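Local coordinates for protein erythromycin C-12 hydroxylase (Saccharopolyspora erythraea, PDB 2JJN) that hydroxylates erythromycin D at C-12 to give erythromycin C, working as a heme b cytochrome P450 monooxygenase in antibiotic biosynthesis, at residues I118-V121 against T122-L126; T246-L249 against L250-V254; D382-R385 against L386-F389. The protein carries 2 engineered substitutions. One frame throughout, in Å; residues are numbered along the deposited sequence.

Contact 1. Residues I118-V121 against T122-L126; sequences IRDV and TRSLL
I118 meets T122 one helical turn on, through its carbonyl oxygen. T122 OG1 binds I118 O at 2.8 Å, and T122 N binds the same I118 O at 3.0 Å. The two donors come from opposite faces of the carbonyl plane. The hydroxyl can do this because chi1 of T122 (-66°) puts OG1 beside its own backbone N. A buried threonine hydroxyl is thus satisfied by the helix itself. At R119 the backbone bond goes to R123 N, and the side chains also touch: R123 NH2 lies 3.7 Å from R119 CD. The guanidinium planes are 54° apart. E369 bridges the two arginines, and E368 and E115 hold R119 as well, so like charges are probably well balanced here. D120 faces solvent. Its OD1 accepts from two waters, the second bond being weak, and both waters also bond to S124 OG. D120 OD2 pairs with R117 one turn earlier. V121 returns to the apolar side. Its CG1 touches L125 CD1 at 3.7 Å, the two side chains lying side by side. Helix 115-127 corresponds to helix D of the P450 core bundle. I118 and V121 pack on helix 142-152, I118 and R119 also meet helix 356-374, and T122 and L125 rest on L139 of helix 135-140.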
loop_
_atom_site.group_PDB
_atom_site.type_symbol
_atom_site.label_atom_id
_atom_site.label_comp_id
_atom_site.label_asym_id
_atom_site.label_seq_id
_atom_site.Cartn_x
_atom_site.Cartn_y
_atom_site.Cartn_z
ATOM N N ILE A 118 5.295 -12.757 -13.421
ATOM C CA ILE A 118 5.954 -11.822 -12.541
ATOM C C ILE A 118 7.487 -12.010 -12.651
ATOM O O ILE A 118 8.244 -11.041 -12.728
ATOM C CB ILE A 118 5.531 -11.997 -11.072
ATOM C CG1 ILE A 118 4.042 -11.596 -10.925
ATOM C CG2 ILE A 118 6.377 -11.118 -10.160
ATOM C CD1 ILE A 118 3.414 -12.065 -9.582
ATOM N N ARG A 119 7.906 -13.254 -12.621
ATOM C CA ARG A 119 9.329 -13.578 -12.703
ATOM C C ARG A 119 9.914 -13.173 -14.058
ATOM O O ARG A 119 11.007 -12.614 -14.143
ATOM C CB ARG A 119 9.576 -15.043 -12.417
ATOM C CG ARG A 119 11.098 -15.312 -12.167
ATOM C CD ARG A 119 11.313 -16.774 -11.757
ATOM N NE ARG A 119 10.524 -17.136 -10.586
ATOM C CZ ARG A 119 10.829 -16.766 -9.329
ATOM N NH1 ARG A 119 11.916 -16.003 -9.048
ATOM N NH2 ARG A 119 10.052 -17.214 -8.327
ATOM N N ASP A 120 9.187 -13.449 -15.124
ATOM C CA ASP A 120 9.612 -13.093 -16.482
ATOM C C ASP A 120 9.806 -11.594 -16.650
ATOM O O ASP A 120 10.829 -11.129 -17.126
ATOM C CB ASP A 120 8.513 -13.593 -17.435
ATOM C CG ASP A 120 8.814 -13.280 -18.884
ATOM O OD1 ASP A 120 9.879 -13.712 -19.344
ATOM O OD2 ASP A 120 7.961 -12.672 -19.592
ATOM N N VAL A 121 8.794 -10.807 -16.282
ATOM C CA VAL A 121 8.891 -9.345 -16.369
ATOM C C VAL A 121 10.045 -8.841 -15.531
ATOM O O VAL A 121 10.847 -8.043 -15.995
ATOM C CB VAL A 121 7.545 -8.709 -15.884
ATOM C CG1 VAL A 121 7.708 -7.185 -15.700
ATOM C CG2 VAL A 121 6.421 -9.030 -16.875
ATOM N N THR A 122 10.175 -9.332 -14.299
ATOM C CA THR A 122 11.253 -8.875 -13.396
ATOM C C THR A 122 12.619 -9.185 -13.966
ATOM O O THR A 122 13.495 -8.310 -14.049
ATOM C CB THR A 122 11.093 -9.552 -12.055
ATOM O OG1 THR A 122 9.868 -9.093 -11.438
ATOM C CG2 THR A 122 12.244 -9.225 -11.125
ATOM N N ARG A 123 12.786 -10.414 -14.424
ATOM C CA ARG A 123 14.100 -10.848 -14.931
ATOM C C ARG A 123 14.495 -10.070 -16.173
ATOM O O ARG A 123 15.671 -9.662 -16.325
ATOM C CB ARG A 123 14.065 -12.339 -15.249
ATOM C CG ARG A 123 15.457 -12.886 -15.506
ATOM C CD ARG A 123 15.462 -14.392 -15.496
ATOM N NE ARG A 123 15.204 -14.936 -14.166
ATOM C CZ ARG A 123 15.136 -16.246 -13.889
ATOM N NH1 ARG A 123 15.321 -17.139 -14.870
ATOM N NH2 ARG A 123 14.860 -16.702 -12.673
ATOM N N SER A 124 13.528 -9.818 -17.063
ATOM C CA SER A 124 13.826 -9.040 -18.273
ATOM C C SER A 124 14.122 -7.594 -18.006
ATOM O O SER A 124 15.050 -7.042 -18.610
ATOM C CB SER A 124 12.666 -9.162 -19.233
ATOM O OG SER A 124 12.644 -10.473 -19.790
ATOM N N LEU A 125 13.390 -7.004 -17.068
ATOM C CA LEU A 125 13.651 -5.593 -16.767
ATOM C C LEU A 125 15.045 -5.438 -16.141
ATOM O O LEU A 125 15.789 -4.512 -16.452
ATOM C CB LEU A 125 12.590 -5.055 -15.809
ATOM C CG LEU A 125 11.170 -4.940 -16.418
ATOM C CD1 LEU A 125 10.245 -4.498 -15.291
ATOM C CD2 LEU A 125 11.138 -3.936 -17.560
ATOM N N LEU A 126 15.387 -6.316 -15.202
ATOM C CA LEU A 126 16.708 -6.187 -14.536
ATOM C C LEU A 126 17.864 -6.517 -15.490
ATOM O O LEU A 126 18.936 -5.921 -15.378
ATOM C CB LEU A 126 16.775 -7.118 -13.317
ATOM C CG LEU A 126 15.895 -6.667 -12.127
ATOM C CD1 LEU A 126 16.011 -7.698 -11.053
ATOM C CD2 LEU A 126 16.317 -5.276 -11.656
HETATM O O HOH W 1 12.541 -13.275 -18.854
HETATM O O HOH W 2 10.322 -11.328 -21.024
#

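Contact 2. Residues T246-L249 against L250-V254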
loop_
_atom_site.group_PDB
_atom_site.type_symbol
_atom_site.label_atom_id
_atom_site.label_comp_id
_atom_site.label_asym_id
_atom_site.label_seq_id
_atom_site.Cartn_x
_atom_site.Cartn_y
_atom_site.Cartn_z
ATOM N N THR A 246 3.152 -1.729 -3.744
ATOM C CA THR A 246 4.158 -2.698 -4.102
ATOM C C THR A 246 5.420 -1.980 -4.555
ATOM O O THR A 246 6.540 -2.345 -4.144
ATOM C CB THR A 246 3.565 -3.794 -5.063
ATOM O OG1 THR A 246 2.171 -4.062 -4.715
ATOM C CG2 THR A 246 4.328 -5.046 -5.061
ATOM N N THR A 247 5.263 -0.855 -5.269
ATOM C CA THR A 247 6.406 -0.008 -5.642
ATOM C C THR A 247 7.169 0.548 -4.402
ATOM O O THR A 247 8.383 0.411 -4.313
ATOM C CB THR A 247 5.937 1.153 -6.499
ATOM O OG1 THR A 247 5.357 0.603 -7.694
ATOM C CG2 THR A 247 7.089 2.160 -6.868
ATOM N N VAL A 248 6.447 1.129 -3.460
ATOM C CA VAL A 248 7.047 1.604 -2.207
ATOM C C VAL A 248 7.685 0.459 -1.396
ATOM O O VAL A 248 8.779 0.631 -0.831
ATOM C CB VAL A 248 5.931 2.322 -1.398
ATOM C CG1 VAL A 248 6.410 2.606 0.004
ATOM C CG2 VAL A 248 5.511 3.641 -2.178
ATOM N N LEU A 249 7.014 -0.682 -1.301
ATOM C CA LEU A 249 7.571 -1.780 -0.496
ATOM C C LEU A 249 8.892 -2.264 -1.064
ATOM O O LEU A 249 9.852 -2.461 -0.307
ATOM C CB LEU A 249 6.603 -2.939 -0.395
ATOM C CG LEU A 249 7.122 -4.104 0.451
ATOM C CD1 LEU A 249 7.440 -3.651 1.848
ATOM C CD2 LEU A 249 6.081 -5.245 0.520
ATOM N N LEU A 250 8.954 -2.430 -2.394
ATOM C CA LEU A 250 10.219 -2.984 -2.941
ATOM C C LEU A 250 11.382 -2.037 -2.686
ATOM O O LEU A 250 12.484 -2.487 -2.300
ATOM C CB LEU A 250 10.081 -3.272 -4.433
ATOM C CG LEU A 250 11.327 -3.916 -5.064
ATOM C CD1 LEU A 250 11.629 -5.223 -4.327
ATOM C CD2 LEU A 250 11.105 -4.200 -6.557
ATOM N N GLY A 251 11.164 -0.723 -2.855
ATOM C CA GLY A 251 12.207 0.276 -2.472
ATOM C C GLY A 251 12.584 0.084 -0.991
ATOM O O GLY A 251 13.762 0.075 -0.631
ATOM N N ASN A 252 11.573 -0.041 -0.114
ATOM C CA ASN A 252 11.819 -0.166 1.315
ATOM C C ASN A 252 12.611 -1.416 1.626
ATOM O O ASN A 252 13.456 -1.391 2.527
ATOM C CB ASN A 252 10.492 -0.153 2.089
ATOM C CG ASN A 252 9.856 1.262 2.076
ATOM O OD1 ASN A 252 10.459 2.218 1.551
ATOM N ND2 ASN A 252 8.686 1.407 2.725
ATOM N N ILE A 253 12.355 -2.492 0.885
ATOM C CA ILE A 253 13.071 -3.752 1.139
ATOM C C ILE A 253 14.525 -3.526 0.785
ATOM O O ILE A 253 15.402 -3.857 1.583
ATOM C CB ILE A 253 12.473 -4.867 0.224
ATOM C CG1 ILE A 253 11.137 -5.344 0.819
ATOM C CG2 ILE A 253 13.448 -6.020 0.099
ATOM C CD1 ILE A 253 10.346 -6.252 -0.122
ATOM N N VAL A 254 14.808 -2.947 -0.382
ATOM C CA VAL A 254 16.225 -2.768 -0.708
ATOM C C VAL A 254 16.922 -1.776 0.218
ATOM O O VAL A 254 18.088 -2.004 0.671
ATOM C CB VAL A 254 16.373 -2.327 -2.188
ATOM C CG1 VAL A 254 17.860 -1.988 -2.472
ATOM C CG2 VAL A 254 15.859 -3.480 -3.058
#
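N252 folds back over the carbonyl of V248, and this is the tight part of the contact. N252 N gives a hydrogen bond of 3.0 Å to V248 O. The amide carbon N252 CG also sits only 3.2 Å from V248 O. A chi1 of -71° puts CG beside the backbone N, and the side chain runs alongside V248, where N252 ND2 meets V248 CG1 at 3.7 Å. The amide is gripped from outside at both ends. Its OD1 accepts from R255, and its ND2 donates to the carbonyls of L394 and R285. This fixes its rotation in a buried place. L249 and I253 close the next turn. I253 N binds L249 O at 2.8 Å, and the side chains meet obliquely where I253 CD1 reaches L249 CG at 3.9 Å. Helix 228-259 is the long central helix of the P450 fold, which passes the heme. T246 and L249 belong to the heme pocket, and the side chain of L249 is about 4 Å from the cofactor. No side of this contact is open to solvent. The looser side lies at G251, which brings no side chain. Its N makes a weak bond of 3.3 Å to T247 O. T246 and T247 meet the second segment through their backbone carbonyls, with L250 N bonded to T246 O. The T247 hydroxyl turns to the carbonyls of A140 and H243, which must share its one proton.

Contact 3. Residues D382-R385 against L386-F389. With SO4 (sulfate ion), chain C.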
loop_
_atom_site.group_PDB
_atom_site.type_symbol
_atom_site.label_atom_id
_atom_site.label_comp_id
_atom_site.label_asym_id
_atom_site.label_seq_id
_atom_site.Cartn_x
_atom_site.Cartn_y
_atom_site.Cartn_z
ATOM N N ASP A 382 25.529 9.410 -4.578
ATOM C CA ASP A 382 26.597 10.213 -5.215
ATOM C C ASP A 382 26.185 11.621 -5.665
ATOM O O ASP A 382 27.013 12.546 -5.644
ATOM C CB ASP A 382 27.200 9.467 -6.416
ATOM C CG ASP A 382 27.972 8.222 -6.007
ATOM O OD1 ASP A 382 28.310 7.423 -6.913
ATOM O OD2 ASP A 382 28.220 8.020 -4.787
ATOM N N ASP A 383 24.934 11.782 -6.093
ATOM C CA ASP A 383 24.479 13.074 -6.605
ATOM C C ASP A 383 23.549 13.798 -5.646
ATOM O O ASP A 383 23.448 15.032 -5.687
ATOM C CB ASP A 383 23.844 12.928 -7.989
ATOM C CG ASP A 383 24.803 12.315 -8.990
ATOM O OD1 ASP A 383 25.905 12.885 -9.166
ATOM O OD2 ASP A 383 24.474 11.258 -9.576
ATOM N N GLU A 384 22.886 13.033 -4.771
ATOM C CA GLU A 384 21.928 13.603 -3.811
ATOM C C GLU A 384 21.399 12.563 -2.815
ATOM O O GLU A 384 21.472 11.346 -3.061
ATOM C CB GLU A 384 20.746 14.208 -4.558
ATOM C CG GLU A 384 20.177 13.272 -5.592
ATOM C CD GLU A 384 18.760 13.607 -5.963
ATOM O OE1 GLU A 384 18.521 14.714 -6.486
ATOM O OE2 GLU A 384 17.885 12.746 -5.743
ATOM N N ARG A 385 20.889 13.053 -1.686
ATOM C CA ARG A 385 20.142 12.216 -0.770
ATOM C C ARG A 385 18.814 11.869 -1.399
ATOM O O ARG A 385 18.376 12.498 -2.373
ATOM C CB ARG A 385 19.947 12.918 0.575
ATOM C CG ARG A 385 21.275 13.266 1.216
ATOM C CD ARG A 385 21.223 13.182 2.719
ATOM N NE ARG A 385 21.040 11.812 3.204
ATOM C CZ ARG A 385 22.023 10.920 3.350
ATOM N NH1 ARG A 385 23.278 11.221 3.019
ATOM N NH2 ARG A 385 21.743 9.705 3.812
ATOM N N LEU A 386 18.160 10.846 -0.863
ATOM C CA LEU A 386 16.941 10.372 -1.494
ATOM C C LEU A 386 15.816 11.362 -1.377
ATOM O O LEU A 386 15.745 12.117 -0.397
ATOM C CB LEU A 386 16.527 9.044 -0.876
ATOM C CG LEU A 386 17.549 7.927 -1.071
ATOM C CD1 LEU A 386 17.154 6.740 -0.206
ATOM C CD2 LEU A 386 17.573 7.497 -2.504
ATOM N N ARG A 387 14.926 11.316 -2.362
ATOM C CA ARG A 387 13.724 12.105 -2.363
ATOM C C ARG A 387 12.595 11.263 -1.754
ATOM O O ARG A 387 11.996 10.445 -2.420
ATOM C CB ARG A 387 13.338 12.508 -3.780
ATOM C CG ARG A 387 13.935 13.829 -4.268
ATOM C CD ARG A 387 15.035 13.631 -5.287
ATOM N NE ARG A 387 14.619 12.845 -6.450
ATOM C CZ ARG A 387 15.185 12.935 -7.650
ATOM N NH1 ARG A 387 16.183 13.790 -7.859
ATOM N NH2 ARG A 387 14.749 12.179 -8.648
ATOM N N HIS A 388 12.335 11.489 -0.480
ATOM C CA HIS A 388 11.258 10.778 0.226
ATOM C C HIS A 388 9.918 11.374 -0.109
ATOM O O HIS A 388 9.803 12.607 -0.345
ATOM C CB HIS A 388 11.466 10.908 1.734
ATOM C CG HIS A 388 12.582 10.088 2.258
ATOM N ND1 HIS A 388 12.388 9.083 3.179
ATOM C CD2 HIS A 388 13.909 10.112 1.995
ATOM C CE1 HIS A 388 13.552 8.541 3.484
ATOM N NE2 HIS A 388 14.490 9.141 2.774
ATOM N N PHE A 389 8.884 10.526 -0.155
ATOM C CA PHE A 389 7.519 11.058 -0.128
ATOM C C PHE A 389 7.329 11.834 1.185
ATOM O O PHE A 389 7.813 11.431 2.266
ATOM C CB PHE A 389 6.493 9.927 -0.232
ATOM C CG PHE A 389 6.444 9.295 -1.585
ATOM C CD1 PHE A 389 5.802 9.922 -2.642
ATOM C CD2 PHE A 389 7.076 8.090 -1.838
ATOM C CE1 PHE A 389 5.774 9.342 -3.886
ATOM C CE2 PHE A 389 7.048 7.489 -3.112
ATOM C CZ PHE A 389 6.411 8.167 -4.157
HETATM S S SO4 C . 18.419 9.335 2.833
HETATM O O1 SO4 C . 19.234 9.611 1.663
HETATM O O2 SO4 C . 17.108 9.905 2.614
HETATM O O3 SO4 C . 19.023 9.933 4.021
HETATM O O4 SO4 C . 18.327 7.894 3.095
#
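E384, R385 and L386 carry this surface contact, and E384 reaches across to R387 in a salt bridge. E384 OE1 lies 2.9 Å from R387 NH1, but the hydrogen bond is weak, its angle at the hydrogen being only 128°. The carboxylate and guanidinium planes stand 82° apart, and E384 OE2 sits over one face of the guanidinium. This is not the flat, two-pronged pairing of an acid with an arginine. In E384, chi1 of 49° sets CG between the backbone N and the carbonyl carbon, and the rest of the chain extends to R387. R387 was deposited in two conformers, so the bridge describes one of them.

R385 and L386 meet at a sulfate ion that probably came from the crystallisation liquor. R385 presents an edge of its guanidinium. NE of R385 binds sulfate O3 at 2.9 Å and NH2 of R385 binds the same O3 at 2.7 Å. L386 adds its backbone N, which points almost straight at sulfate O1, at 3.0 Å. The leucine side chain lies against the ion too, with L386 CG 3.6 Å from sulfate O1. H388 completes this side. Its NE2 donates to sulfate O2 at 2.7 Å, the oxygen lying at the ring edge. The anion would tend to favour a protonated H388. L386 also packs on L399 and on R255 of helix 228-259.

The chain runs extended here, between strands 378-379 and 400-402. Backbone bonds of R387 with R397 and of F389 with G395 are consistent with a short antiparallel hairpin. The sulfate site is a surface anion site, made of the edge of R385, R381 NE, a histidine and a backbone N-H, away from the annotated heme and substrate sites.

How the contacts relate
Contact 2 lies between the other two. Contact 1 is 16 Å from it between centres, with nearest atoms about 7 Å apart. They do not touch, but T122 and L250 both pack on L139 of helix 135-140, and both contacts meet helix 356-374. Contact 3 does touch contact 2: F389 CE2 lies 4.2 Å from V248 CG2. R255, just past contact 2, packs on L386 and H388. Contacts 1 and 3 are 26 Å apart between centres. Contact 2 supplies T246 and L249 to the heme pocket. The T246 side chain, in the conformer described, is about 8 Å from that of C353, the axial ligand. That of I118 in contact 1 is about 9 Å from the heme.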